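FAD-linked sulfhydryl oxidase ERV1 (Arabidopsis thaliana, PDB 2HJ3) catalyses FAD-dependent disulfide bond formation with reduction of oxygen to hydrogen peroxide, supporting import and folding of small cysteine-containing proteins in the mitochondrial intermembrane space. Local coordinates at residues 37-49 / 60-72. Sequence-based numbering, arbitrary orientation.
Sequences KKDVKELMTILSR and FKEILRSNPAQAG. With SO4 (sulfate ion), chain E; SO4 (sulfate ion), chain G; SO4 (sulfate ion), chain H; SO4 (sulfate ion), chain J.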
# COMPACT_ATOMS: atom_id res chain seq x y z
N LYS A 37 0.67 -10.85 11.52
CA LYS A 37 1.61 -11.63 10.72
C LYS A 37 0.91 -12.02 9.43
O LYS A 37 1.46 -11.89 8.33
CB LYS A 37 2.05 -12.87 11.50
CG LYS A 37 3.17 -13.66 10.84
CD LYS A 37 3.70 -14.78 11.74
CE LYS A 37 4.80 -15.57 11.04
NZ LYS A 37 5.39 -16.67 11.88
N LYS A 38 -0.33 -12.48 9.56
CA LYS A 38 -1.15 -12.89 8.42
C LYS A 38 -1.44 -11.75 7.44
O LYS A 38 -1.38 -11.93 6.22
CB LYS A 38 -2.46 -13.48 8.94
CG LYS A 38 -3.45 -13.89 7.88
CD LYS A 38 -4.73 -14.36 8.55
CE LYS A 38 -5.70 -15.00 7.56
NZ LYS A 38 -6.88 -15.58 8.28
N ASP A 39 -1.75 -10.57 7.97
CA ASP A 39 -2.06 -9.44 7.10
C ASP A 39 -0.84 -9.00 6.30
O ASP A 39 -0.95 -8.71 5.11
CB ASP A 39 -2.61 -8.27 7.91
CG ASP A 39 -3.93 -8.60 8.57
OD1 ASP A 39 -4.60 -9.53 8.09
OD2 ASP A 39 -4.30 -7.92 9.55
N VAL A 40 0.31 -8.95 6.96
CA VAL A 40 1.54 -8.55 6.30
C VAL A 40 1.83 -9.47 5.13
O VAL A 40 2.17 -9.01 4.04
CB VAL A 40 2.72 -8.58 7.29
CG1 VAL A 40 4.04 -8.73 6.54
CG2 VAL A 40 2.75 -7.31 8.09
N LYS A 41 1.70 -10.77 5.34
CA LYS A 41 1.95 -11.72 4.27
C LYS A 41 0.91 -11.60 3.18
O LYS A 41 1.23 -11.69 1.99
CB LYS A 41 1.98 -13.14 4.81
CG LYS A 41 3.08 -13.37 5.82
CD LYS A 41 3.14 -14.81 6.27
CE LYS A 41 4.17 -14.98 7.38
NZ LYS A 41 4.14 -16.35 7.98
N GLU A 42 -0.35 -11.41 3.57
CA GLU A 42 -1.42 -11.28 2.59
C GLU A 42 -1.23 -10.01 1.77
O GLU A 42 -1.48 -9.99 0.56
CB GLU A 42 -2.78 -11.28 3.30
CG GLU A 42 -4.00 -11.20 2.37
CD GLU A 42 -4.01 -12.27 1.27
OE1 GLU A 42 -3.55 -13.41 1.53
OE2 GLU A 42 -4.49 -11.99 0.15
N LEU A 43 -0.76 -8.96 2.43
CA LEU A 43 -0.51 -7.68 1.77
C LEU A 43 0.52 -7.85 0.65
O LEU A 43 0.35 -7.33 -0.45
CB LEU A 43 -0.02 -6.65 2.79
CG LEU A 43 0.52 -5.33 2.23
CD1 LEU A 43 -0.57 -4.61 1.45
CD2 LEU A 43 1.03 -4.46 3.36
N MET A 44 1.59 -8.58 0.93
CA MET A 44 2.63 -8.79 -0.08
C MET A 44 2.09 -9.61 -1.25
O MET A 44 2.40 -9.33 -2.41
CB MET A 44 3.85 -9.50 0.51
CG MET A 44 4.48 -8.80 1.70
SD MET A 44 4.59 -7.01 1.53
CE MET A 44 5.78 -6.87 0.35
N THR A 45 1.28 -10.62 -0.95
CA THR A 45 0.69 -11.46 -2.00
C THR A 45 -0.21 -10.60 -2.87
O THR A 45 -0.16 -10.69 -4.09
CB THR A 45 -0.17 -12.58 -1.40
OG1 THR A 45 0.65 -13.42 -0.58
CG2 THR A 45 -0.81 -13.41 -2.51
N ILE A 46 -1.04 -9.79 -2.23
CA ILE A 46 -1.93 -8.91 -2.97
C ILE A 46 -1.11 -8.00 -3.88
O ILE A 46 -1.42 -7.87 -5.06
CB ILE A 46 -2.81 -8.08 -2.01
CG1 ILE A 46 -3.78 -9.02 -1.27
CG2 ILE A 46 -3.58 -7.01 -2.78
CD1 ILE A 46 -4.68 -8.34 -0.28
N LEU A 47 -0.05 -7.40 -3.35
CA LEU A 47 0.81 -6.54 -4.17
C LEU A 47 1.42 -7.29 -5.35
O LEU A 47 1.57 -6.74 -6.43
CB LEU A 47 1.96 -5.95 -3.34
CG LEU A 47 1.66 -4.79 -2.40
CD1 LEU A 47 2.91 -4.44 -1.62
CD2 LEU A 47 1.20 -3.58 -3.19
N SER A 48 1.79 -8.56 -5.14
CA SER A 48 2.39 -9.34 -6.21
C SER A 48 1.44 -9.49 -7.41
O SER A 48 1.89 -9.73 -8.53
CB SER A 48 2.82 -10.72 -5.70
OG SER A 48 1.70 -11.53 -5.38
N ARG A 49 0.14 -9.35 -7.17
CA ARG A 49 -0.84 -9.45 -8.26
C ARG A 49 -1.35 -8.09 -8.70
O ARG A 49 -1.54 -7.84 -9.89
CB ARG A 49 -2.07 -10.25 -7.82
CG ARG A 49 -1.85 -11.68 -7.45
CD ARG A 49 -3.06 -12.14 -6.67
NE ARG A 49 -2.88 -13.47 -6.11
CZ ARG A 49 -3.48 -13.89 -5.00
NH1 ARG A 49 -4.29 -13.08 -4.34
NH2 ARG A 49 -3.26 -15.12 -4.56
N PHE A 60 8.12 -8.61 -8.71
CA PHE A 60 7.82 -8.73 -7.29
C PHE A 60 7.29 -10.13 -7.01
O PHE A 60 7.61 -10.73 -5.98
CB PHE A 60 6.78 -7.68 -6.87
CG PHE A 60 6.61 -7.56 -5.39
CD1 PHE A 60 7.63 -7.05 -4.59
CD2 PHE A 60 5.43 -7.98 -4.77
CE1 PHE A 60 7.48 -6.95 -3.21
CE2 PHE A 60 5.27 -7.89 -3.40
CZ PHE A 60 6.29 -7.38 -2.61
N LYS A 61 6.49 -10.64 -7.94
CA LYS A 61 5.91 -11.98 -7.82
C LYS A 61 7.05 -13.01 -7.75
O LYS A 61 7.05 -13.89 -6.89
CB LYS A 61 5.01 -12.24 -9.03
CG LYS A 61 3.86 -13.20 -8.79
CD LYS A 61 2.81 -13.01 -9.88
CE LYS A 61 1.49 -13.67 -9.52
NZ LYS A 61 0.38 -13.23 -10.42
N GLU A 62 8.01 -12.89 -8.66
CA GLU A 62 9.17 -13.78 -8.70
C GLU A 62 9.93 -13.69 -7.39
O GLU A 62 10.16 -14.69 -6.71
CB GLU A 62 10.11 -13.39 -9.84
CG GLU A 62 9.55 -13.60 -11.24
CD GLU A 62 10.32 -12.82 -12.29
OE1 GLU A 62 11.57 -12.83 -12.26
OE2 GLU A 62 9.67 -12.21 -13.17
N ILE A 63 10.32 -12.47 -7.03
CA ILE A 63 11.06 -12.23 -5.79
C ILE A 63 10.32 -12.82 -4.60
O ILE A 63 10.93 -13.45 -3.73
CB ILE A 63 11.26 -10.73 -5.56
CG1 ILE A 63 12.16 -10.16 -6.66
CG2 ILE A 63 11.88 -10.49 -4.19
CD1 ILE A 63 12.21 -8.67 -6.67
N LEU A 64 9.01 -12.64 -4.57
CA LEU A 64 8.20 -13.15 -3.47
C LEU A 64 8.20 -14.69 -3.46
O LEU A 64 8.25 -15.31 -2.40
CB LEU A 64 6.77 -12.61 -3.61
CG LEU A 64 5.86 -12.68 -2.39
CD1 LEU A 64 6.53 -11.96 -1.22
CD2 LEU A 64 4.52 -12.04 -2.71
N ARG A 65 8.16 -15.30 -4.64
CA ARG A 65 8.18 -16.76 -4.75
C ARG A 65 9.42 -17.35 -4.09
O ARG A 65 9.32 -18.19 -3.20
CB ARG A 65 8.18 -17.19 -6.22
CG ARG A 65 6.93 -16.83 -7.00
CD ARG A 65 5.72 -17.60 -6.51
NE ARG A 65 4.56 -17.41 -7.37
CZ ARG A 65 3.36 -17.94 -7.14
NH1 ARG A 65 3.17 -18.70 -6.06
NH2 ARG A 65 2.36 -17.72 -7.98
N SER A 66 10.58 -16.88 -4.52
CA SER A 66 11.86 -17.36 -4.00
C SER A 66 12.28 -16.79 -2.65
O SER A 66 13.15 -17.36 -1.99
CB SER A 66 12.96 -17.09 -5.01
OG SER A 66 13.06 -15.70 -5.25
N ASN A 67 11.69 -15.67 -2.23
CA ASN A 67 12.02 -15.05 -0.95
C ASN A 67 10.75 -14.67 -0.18
O ASN A 67 10.42 -13.49 -0.06
CB ASN A 67 12.88 -13.79 -1.17
CG ASN A 67 14.09 -14.05 -2.03
OD1 ASN A 67 15.06 -14.68 -1.60
ND2 ASN A 67 14.05 -13.58 -3.28
N PRO A 68 10.04 -15.67 0.37
CA PRO A 68 8.82 -15.36 1.11
C PRO A 68 9.02 -14.35 2.24
O PRO A 68 10.08 -14.29 2.86
CB PRO A 68 8.36 -16.74 1.61
CG PRO A 68 9.62 -17.53 1.69
CD PRO A 68 10.38 -17.10 0.46
N ALA A 69 7.99 -13.55 2.49
CA ALA A 69 8.04 -12.52 3.52
C ALA A 69 8.38 -13.07 4.90
O ALA A 69 7.81 -14.06 5.33
CB ALA A 69 6.70 -11.76 3.58
N GLN A 70 9.31 -12.41 5.59
CA GLN A 70 9.71 -12.81 6.94
C GLN A 70 8.97 -11.86 7.87
O GLN A 70 9.41 -10.73 8.09
CB GLN A 70 11.22 -12.63 7.15
CG GLN A 70 12.14 -13.40 6.21
CD GLN A 70 12.49 -14.77 6.73
OE1 GLN A 70 12.88 -14.93 7.88
NE2 GLN A 70 12.37 -15.78 5.87
N ALA A 71 7.84 -12.31 8.41
CA ALA A 71 7.03 -11.47 9.27
C ALA A 71 7.06 -11.85 10.74
O ALA A 71 6.20 -11.43 11.51
CB ALA A 71 5.58 -11.46 8.77
N GLY A 72 8.06 -12.63 11.12
CA GLY A 72 8.16 -13.06 12.50
C GLY A 72 8.32 -11.94 13.51
O GLY A 72 7.97 -12.11 14.67
S SO4 E . -0.44 -16.09 -7.40
O1 SO4 E . -1.88 -15.85 -7.60
O2 SO4 E . 0.17 -16.45 -8.70
O3 SO4 E . 0.21 -14.87 -6.87
O4 SO4 E . -0.25 -17.20 -6.45
S SO4 G . -3.89 -16.25 -1.10
O1 SO4 G . -4.80 -16.82 -2.13
O2 SO4 G . -2.49 -16.47 -1.50
O3 SO4 G . -4.16 -14.80 -0.96
O4 SO4 G . -4.12 -16.93 0.20
S SO4 H . -8.38 -11.86 8.00
O1 SO4 H . -8.15 -10.63 7.21
O2 SO4 H . -8.69 -12.98 7.09
O3 SO4 H . -7.16 -12.18 8.78
O4 SO4 H . -9.51 -11.64 8.93
S SO4 J . 4.30 -19.49 5.76
O1 SO4 J . 4.83 -18.16 5.40
O2 SO4 J . 4.92 -20.51 4.89
O3 SO4 J . 4.62 -19.77 7.18
O4 SO4 J . 2.83 -19.52 5.57
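Phe60 lies against Ser48 where two helices of the FAD-binding four-helix bundle of the ERV/ALR fold cross roughly antiparallel; the axes of 37-49 and 60-66 approach to 9.0 Å at 143°. The phenyl ring turns an edge to helix 34-50: its CD2 is 3.6 Å from Ser48 CA, and Met44 O also lies in the ring plane at that rim. Chi1 of -169° sets Phe60 CG opposite its own backbone N and carries the broad ring against this helix, while it also touches Val84 of helix 74-91 and the FAD. Ser48 is small enough to let the backbones close in, with its CA 4.7 Å from Lys61 CA. Its hydroxyl is turned back to Thr45 O in its own helix. Leu64 follows one turn after Phe60; its CD2 methyl sits 3.7 Å from Ser48 CB, and Trp80 of helix 74-91 touches both Leu64 and Met44.

From Asn67 on the chain is no longer helical but runs on along helix 34-50, where small residues allow a close approach. Ala69 faces Met44, and the buried Ala71 settles among Lys37, Val40 and Lys41, the aliphatic parts of the lysines covering it while Lys41 NZ hydrogen-bonds a sulfate ion, probably from the crystallisation liquor. The Ala71 methyl lies 3.8 Å from Val40 CG1 and 3.9 Å from Lys37 CG.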